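Local coordinates for protein Na-translocating NADH-quinone reductase subunit C NqrC (Shewanella oneidensis, PDB 4XHF) that is the FMN-binding C subunit of the Na-translocating NADH-quinone reductase complex, here as its soluble fragment with flavin mononucleotide bound, at residues L70-D75 against A117-V122; I107-T112 against V227-E232. All blocks are in the same frame, centred on the assembly; numbering follows the deposited sequence.

Interaction 1 (L70-D75 against A117-V122)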
loop_
_atom_site.group_PDB
_atom_site.type_symbol
_atom_site.label_atom_id
_atom_site.label_comp_id
_atom_site.label_asym_id
_atom_site.label_seq_id
_atom_site.Cartn_x
_atom_site.Cartn_y
_atom_site.Cartn_z
ATOM N N LEU A 70 7.936 9.394 -4.917
ATOM C CA LEU A 70 9.049 8.790 -5.634
ATOM C C LEU A 70 8.564 7.724 -6.595
ATOM O O LEU A 70 7.688 6.931 -6.261
ATOM C CB LEU A 70 10.047 8.165 -4.661
ATOM C CG LEU A 70 10.827 9.106 -3.750
ATOM C CD1 LEU A 70 11.554 8.307 -2.689
ATOM C CD2 LEU A 70 11.807 9.924 -4.563
ATOM N N LEU A 71 9.139 7.717 -7.791
ATOM C CA LEU A 71 8.959 6.617 -8.723
ATOM C C LEU A 71 10.217 5.765 -8.652
ATOM O O LEU A 71 11.312 6.252 -8.923
ATOM C CB LEU A 71 8.713 7.130 -10.143
ATOM C CG LEU A 71 8.339 6.081 -11.193
ATOM C CD1 LEU A 71 6.990 5.444 -10.875
ATOM C CD2 LEU A 71 8.336 6.697 -12.588
ATOM N N ILE A 72 10.062 4.502 -8.271
ATOM C CA ILE A 72 11.206 3.622 -8.075
ATOM C C ILE A 72 11.118 2.397 -8.971
ATOM O O ILE A 72 10.030 1.902 -9.264
ATOM C CB ILE A 72 11.330 3.171 -6.596
ATOM C CG1 ILE A 72 10.094 2.384 -6.153
ATOM C CG2 ILE A 72 11.541 4.378 -5.694
ATOM C CD1 ILE A 72 10.289 0.884 -6.159
ATOM N N ASN A 73 12.278 1.927 -9.413
ATOM C CA ASN A 73 12.375 0.689 -10.168
ATOM C C ASN A 73 12.300 -0.501 -9.222
ATOM O O ASN A 73 13.156 -0.671 -8.357
ATOM C CB ASN A 73 13.675 0.655 -10.967
ATOM C CG ASN A 73 13.752 -0.528 -11.903
ATOM O OD1 ASN A 73 14.070 -1.642 -11.492
ATOM N ND2 ASN A 73 13.465 -0.291 -13.176
ATOM N N LEU A 74 11.269 -1.321 -9.389
ATOM C CA LEU A 74 11.008 -2.417 -8.466
ATOM C C LEU A 74 12.119 -3.464 -8.454
ATOM O O LEU A 74 12.440 -4.019 -7.404
ATOM C CB LEU A 74 9.673 -3.080 -8.814
ATOM C CG LEU A 74 8.428 -2.291 -8.400
ATOM C CD1 LEU A 74 7.192 -2.832 -9.096
ATOM C CD2 LEU A 74 8.246 -2.328 -6.891
ATOM N N ASP A 75 12.710 -3.729 -9.615
ATOM C CA ASP A 75 13.752 -4.745 -9.721
ATOM C C ASP A 75 15.062 -4.304 -9.074
ATOM O O ASP A 75 15.725 -5.098 -8.404
ATOM C CB ASP A 75 13.999 -5.099 -11.189
ATOM C CG ASP A 75 12.849 -5.872 -11.807
ATOM O OD1 ASP A 75 12.245 -6.713 -11.106
ATOM O OD2 ASP A 75 12.548 -5.641 -12.997
ATOM N N ALA A 117 7.121 1.528 -9.529
ATOM C CA ALA A 117 6.040 1.796 -8.590
ATOM C C ALA A 117 6.208 3.183 -7.981
ATOM O O ALA A 117 7.329 3.645 -7.770
ATOM C CB ALA A 117 6.009 0.739 -7.503
ATOM N N ARG A 118 5.088 3.847 -7.714
ATOM C CA ARG A 118 5.110 5.136 -7.038
ATOM C C ARG A 118 5.015 4.923 -5.538
ATOM O O ARG A 118 4.079 4.289 -5.060
ATOM C CB ARG A 118 3.967 6.028 -7.518
ATOM C CG ARG A 118 3.843 7.337 -6.752
ATOM C CD ARG A 118 2.703 8.171 -7.295
ATOM N NE ARG A 118 1.442 7.437 -7.277
ATOM C CZ ARG A 118 0.355 7.791 -7.954
ATOM N NH1 ARG A 118 0.366 8.877 -8.714
ATOM N NH2 ARG A 118 -0.744 7.055 -7.873
ATOM N N VAL A 119 5.987 5.457 -4.807
ATOM C CA VAL A 119 6.022 5.331 -3.356
ATOM C C VAL A 119 6.142 6.712 -2.729
ATOM O O VAL A 119 6.450 7.686 -3.415
ATOM C CB VAL A 119 7.191 4.436 -2.888
ATOM C CG1 VAL A 119 7.044 3.037 -3.453
ATOM C CG2 VAL A 119 8.529 5.030 -3.298
ATOM N N PHE A 120 5.893 6.787 -1.426
ATOM C CA PHE A 120 5.901 8.057 -0.708
ATOM C C PHE A 120 6.682 7.962 0.597
ATOM O O PHE A 120 6.364 7.145 1.455
ATOM C CB PHE A 120 4.472 8.507 -0.408
ATOM C CG PHE A 120 3.586 8.563 -1.614
ATOM C CD1 PHE A 120 2.885 7.443 -2.027
ATOM C CD2 PHE A 120 3.444 9.738 -2.328
ATOM C CE1 PHE A 120 2.064 7.494 -3.136
ATOM C CE2 PHE A 120 2.627 9.797 -3.437
ATOM C CZ PHE A 120 1.935 8.673 -3.841
ATOM N N LYS A 121 7.704 8.801 0.736
ATOM C CA LYS A 121 8.402 8.955 2.007
ATOM C C LYS A 121 7.693 10.027 2.821
ATOM O O LYS A 121 7.430 11.114 2.313
ATOM C CB LYS A 121 9.868 9.330 1.794
ATOM C CG LYS A 121 10.735 8.209 1.242
ATOM C CD LYS A 121 12.175 8.668 1.069
ATOM C CE LYS A 121 13.051 7.570 0.496
ATOM N NZ LYS A 121 14.454 8.029 0.307
ATOM N N VAL A 122 7.382 9.714 4.077
ATOM C CA VAL A 122 6.653 10.636 4.946
ATOM C C VAL A 122 7.521 11.053 6.130
ATOM O O VAL A 122 8.125 10.210 6.792
ATOM C CB VAL A 122 5.347 10.004 5.462
ATOM C CG1 VAL A 122 4.515 11.036 6.213
ATOM C CG2 VAL A 122 4.550 9.411 4.303
#
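Strands 67-73 and 113-123 are antiparallel neighbours in the curled antiparallel sheet of this FMN-binding subunit, and L70-I72 pair there with V119-A117. L70 and V119 exchange two backbone bonds: L70 N reaches V119 O at 2.7 Å, and L70 O takes V119 N. The next hydrogen-bonded pair, I72 with A117, repeats this with I72 N to A117 O at 2.9 Å and the return bond from A117 N to I72 O. L71 and R118 form the non-hydrogen-bonded pair between them, where the CA of R118 adds a C-H···O contact to L70 O at 3.2 Å. The N-to-C directions of the two short segments differ by 128°; beyond the strand, L74 keeps a backbone hydrogen bond with N115.

L70, I72, A117 and V119 share one sheet face. V119 CG2, held between its own backbone N and carbonyl carbon (chi1 of CG1 -61°), lies against both L70 CB and I72 CG2, the latter at 3.9 Å. Past the strand end, L74 folds back and sets CD2 on A117 CB at 3.8 Å; F240 packs on L74, A117 and V119 from this side. On the other face, R118 touches L41 of helix 29-48 and gives its NH1 to V85 O, while L71 packs on F88. The CG of L71 is anti to the backbone N (chi1 -173°), which carries CD1 back over the A117 carbonyl. At the far end the extended K121 chain runs obliquely past L70, its CE 3.6 Å from L70 CD1.

Interaction 2 (I107-T112 against V227-E232)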
loop_
_atom_site.group_PDB
_atom_site.type_symbol
_atom_site.label_atom_id
_atom_site.label_comp_id
_atom_site.label_asym_id
_atom_site.label_seq_id
_atom_site.Cartn_x
_atom_site.Cartn_y
_atom_site.Cartn_z
ATOM N N ILE A 107 1.436 -14.467 -6.718
ATOM C CA ILE A 107 0.658 -14.774 -5.520
ATOM C C ILE A 107 -0.647 -13.980 -5.469
ATOM O O ILE A 107 -1.679 -14.494 -5.032
ATOM C CB ILE A 107 1.483 -14.484 -4.238
ATOM C CG1 ILE A 107 2.762 -15.328 -4.221
ATOM C CG2 ILE A 107 0.661 -14.771 -2.989
ATOM C CD1 ILE A 107 3.760 -14.933 -3.141
ATOM N N ALA A 108 -0.593 -12.729 -5.915
ATOM C CA ALA A 108 -1.743 -11.832 -5.847
ATOM C C ALA A 108 -2.614 -11.910 -7.099
ATOM O O ALA A 108 -3.612 -11.198 -7.207
ATOM C CB ALA A 108 -1.274 -10.405 -5.629
ATOM N N LYS A 109 -2.231 -12.769 -8.039
ATOM C CA LYS A 109 -3.009 -12.989 -9.256
ATOM C C LYS A 109 -3.232 -11.691 -10.024
ATOM O O LYS A 109 -4.351 -11.393 -10.444
ATOM C CB LYS A 109 -4.355 -13.637 -8.916
ATOM C CG LYS A 109 -4.227 -14.914 -8.102
ATOM C CD LYS A 109 -5.572 -15.410 -7.602
ATOM C CE LYS A 109 -5.393 -16.547 -6.606
ATOM N NZ LYS A 109 -6.681 -17.002 -6.015
ATOM N N ILE A 110 -2.163 -10.920 -10.202
ATOM C CA ILE A 110 -2.242 -9.651 -10.920
ATOM C C ILE A 110 -1.851 -9.814 -12.386
ATOM O O ILE A 110 -1.968 -8.871 -13.168
ATOM C CB ILE A 110 -1.341 -8.575 -10.270
ATOM C CG1 ILE A 110 0.133 -8.998 -10.299
ATOM C CG2 ILE A 110 -1.798 -8.312 -8.841
ATOM C CD1 ILE A 110 1.091 -7.926 -9.814
ATOM N N LYS A 111 -1.371 -11.005 -12.744
ATOM C CA LYS A 111 -1.071 -11.371 -14.132
ATOM C C LYS A 111 0.099 -10.592 -14.734
ATOM O O LYS A 111 0.968 -11.178 -15.378
ATOM C CB LYS A 111 -2.313 -11.184 -15.010
ATOM C CG LYS A 111 -3.470 -12.108 -14.656
ATOM C CD LYS A 111 -3.231 -13.537 -15.131
ATOM C CE LYS A 111 -3.248 -13.643 -16.654
ATOM N NZ LYS A 111 -3.204 -15.054 -17.124
ATOM N N THR A 112 0.119 -9.279 -14.536
ATOM C CA THR A 112 1.199 -8.447 -15.046
ATOM C C THR A 112 1.589 -7.418 -13.992
ATOM O O THR A 112 0.752 -6.988 -13.198
ATOM C CB THR A 112 0.796 -7.745 -16.364
ATOM O OG1 THR A 112 1.894 -6.971 -16.862
ATOM C CG2 THR A 112 -0.411 -6.841 -16.157
ATOM N N VAL A 227 -6.310 -10.135 0.493
ATOM C CA VAL A 227 -5.557 -8.995 1.008
ATOM C C VAL A 227 -4.247 -9.483 1.597
ATOM O O VAL A 227 -3.202 -8.857 1.432
ATOM C CB VAL A 227 -6.355 -8.229 2.083
ATOM C CG1 VAL A 227 -5.527 -7.086 2.674
ATOM C CG2 VAL A 227 -7.651 -7.700 1.496
ATOM N N GLN A 228 -4.319 -10.614 2.285
ATOM C CA GLN A 228 -3.147 -11.233 2.880
ATOM C C GLN A 228 -2.127 -11.586 1.802
ATOM O O GLN A 228 -0.935 -11.313 1.947
ATOM C CB GLN A 228 -3.563 -12.479 3.660
ATOM C CG GLN A 228 -2.441 -13.210 4.369
ATOM C CD GLN A 228 -2.860 -14.595 4.787
ATOM O OE1 GLN A 228 -3.730 -14.764 5.644
ATOM N NE2 GLN A 228 -2.251 -15.602 4.173
ATOM N N ARG A 229 -2.606 -12.177 0.713
ATOM C CA ARG A 229 -1.743 -12.564 -0.396
ATOM C C ARG A 229 -1.245 -11.346 -1.165
ATOM O O ARG A 229 -0.151 -11.363 -1.730
ATOM C CB ARG A 229 -2.485 -13.516 -1.333
ATOM C CG ARG A 229 -2.625 -14.924 -0.778
ATOM C CD ARG A 229 -3.402 -15.829 -1.716
ATOM N NE ARG A 229 -4.421 -16.602 -1.001
ATOM C CZ ARG A 229 -5.737 -16.486 -1.178
ATOM N NH1 ARG A 229 -6.247 -15.633 -2.062
ATOM N NH2 ARG A 229 -6.558 -17.245 -0.464
ATOM N N ALA A 230 -2.051 -10.289 -1.180
ATOM C CA ALA A 230 -1.664 -9.048 -1.836
ATOM C C ALA A 230 -0.430 -8.464 -1.166
ATOM O O ALA A 230 0.526 -8.075 -1.835
ATOM C CB ALA A 230 -2.808 -8.051 -1.807
ATOM N N MET A 231 -0.451 -8.413 0.161
ATOM C CA MET A 231 0.689 -7.910 0.912
ATOM C C MET A 231 1.873 -8.867 0.819
ATOM O O MET A 231 3.021 -8.430 0.768
ATOM C CB MET A 231 0.308 -7.682 2.373
ATOM C CG MET A 231 -0.581 -6.471 2.581
ATOM S SD MET A 231 -1.005 -6.232 4.312
ATOM C CE MET A 231 -2.253 -4.955 4.182
ATOM N N GLU A 232 1.593 -10.166 0.785
ATOM C CA GLU A 232 2.649 -11.167 0.690
ATOM C C GLU A 232 3.476 -10.979 -0.578
ATOM O O GLU A 232 4.695 -11.156 -0.566
ATOM C CB GLU A 232 2.065 -12.576 0.719
ATOM C CG GLU A 232 3.123 -13.662 0.653
ATOM C CD GLU A 232 2.533 -15.052 0.657
ATOM O OE1 GLU A 232 1.293 -15.168 0.732
ATOM O OE2 GLU A 232 3.307 -16.029 0.577
HETATM O O HOH W 1 -4.466 -13.816 -4.449
#
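Van der Waals contact, much of it from the methyl groups of I107, carries most of this interface, and some of these methyls lie on polar atoms. CG2 of I107 lies 3.8 Å from R229 CB and also touches the R229 carbonyl oxygen. The other branch of I107 leads to E232: CD1 approaches the carboxylate, 3.9 Å from E232 OE2, while CG2 stands 3.8 Å from OE1. The E232 chain is extended, with CG anti to the backbone N (chi1 -179°), and crosses the isoleucine at about a right angle, so that CG and the carboxylate pass along both branch ends. A108 CB lies 4.0 Å from A230 CA, where the two backbones come nearest.

In the fold, this is an irregular loop between strands 100-101 and 113-123 whose first residues, I107 to K109, meet helix 221-234. The helix belongs to the FMN-binding domain, and residues 221-223 near its start line the flavin pocket; the R229 side chain is about 9 Å from the flavin mononucleotide. Away from the loop, A230 and M231 pack on F136 of strand 129-139. A108 is also tied to that strand by a backbone hydrogen bond with K139.

No direct hydrogen bond crosses; a single water links the two segments, weakly on the arginine side. It donates to I107 O at 2.9 Å and accepts a weak, long bond from R229 NH1 at 3.5 Å, sitting in the plane of the guanidinium at its edge. The R229 chain, bent at chi3 (-133°), brings that group beside the loop.

Like charges also meet: K109 stretches out until its NZ stands 4.2 Å from R229 NH1, oblique to the guanidinium, which probably gives a mild repulsion.

How the interactions relate
Interaction 1 is a buried strand pairing, whereas interaction 2 is a partly buried meeting of a loop with a helix, about 18 Å away between centres and with no atoms in touch. Direct backbone hydrogen bonds hold the first, with aliphatic packing added on its faces; the second has no direct hydrogen bond and relies on van der Waals contact and one weakly bridging water, with the like charges of K109 and R229 close together. Their segments alternate along the chain. The loop 107-112 runs directly into strand 113-123, which supplies 117-122, and neighbouring strand 129-139 touches both: V134 meets V119 of interaction 1, and F136 meets A230 of interaction 2.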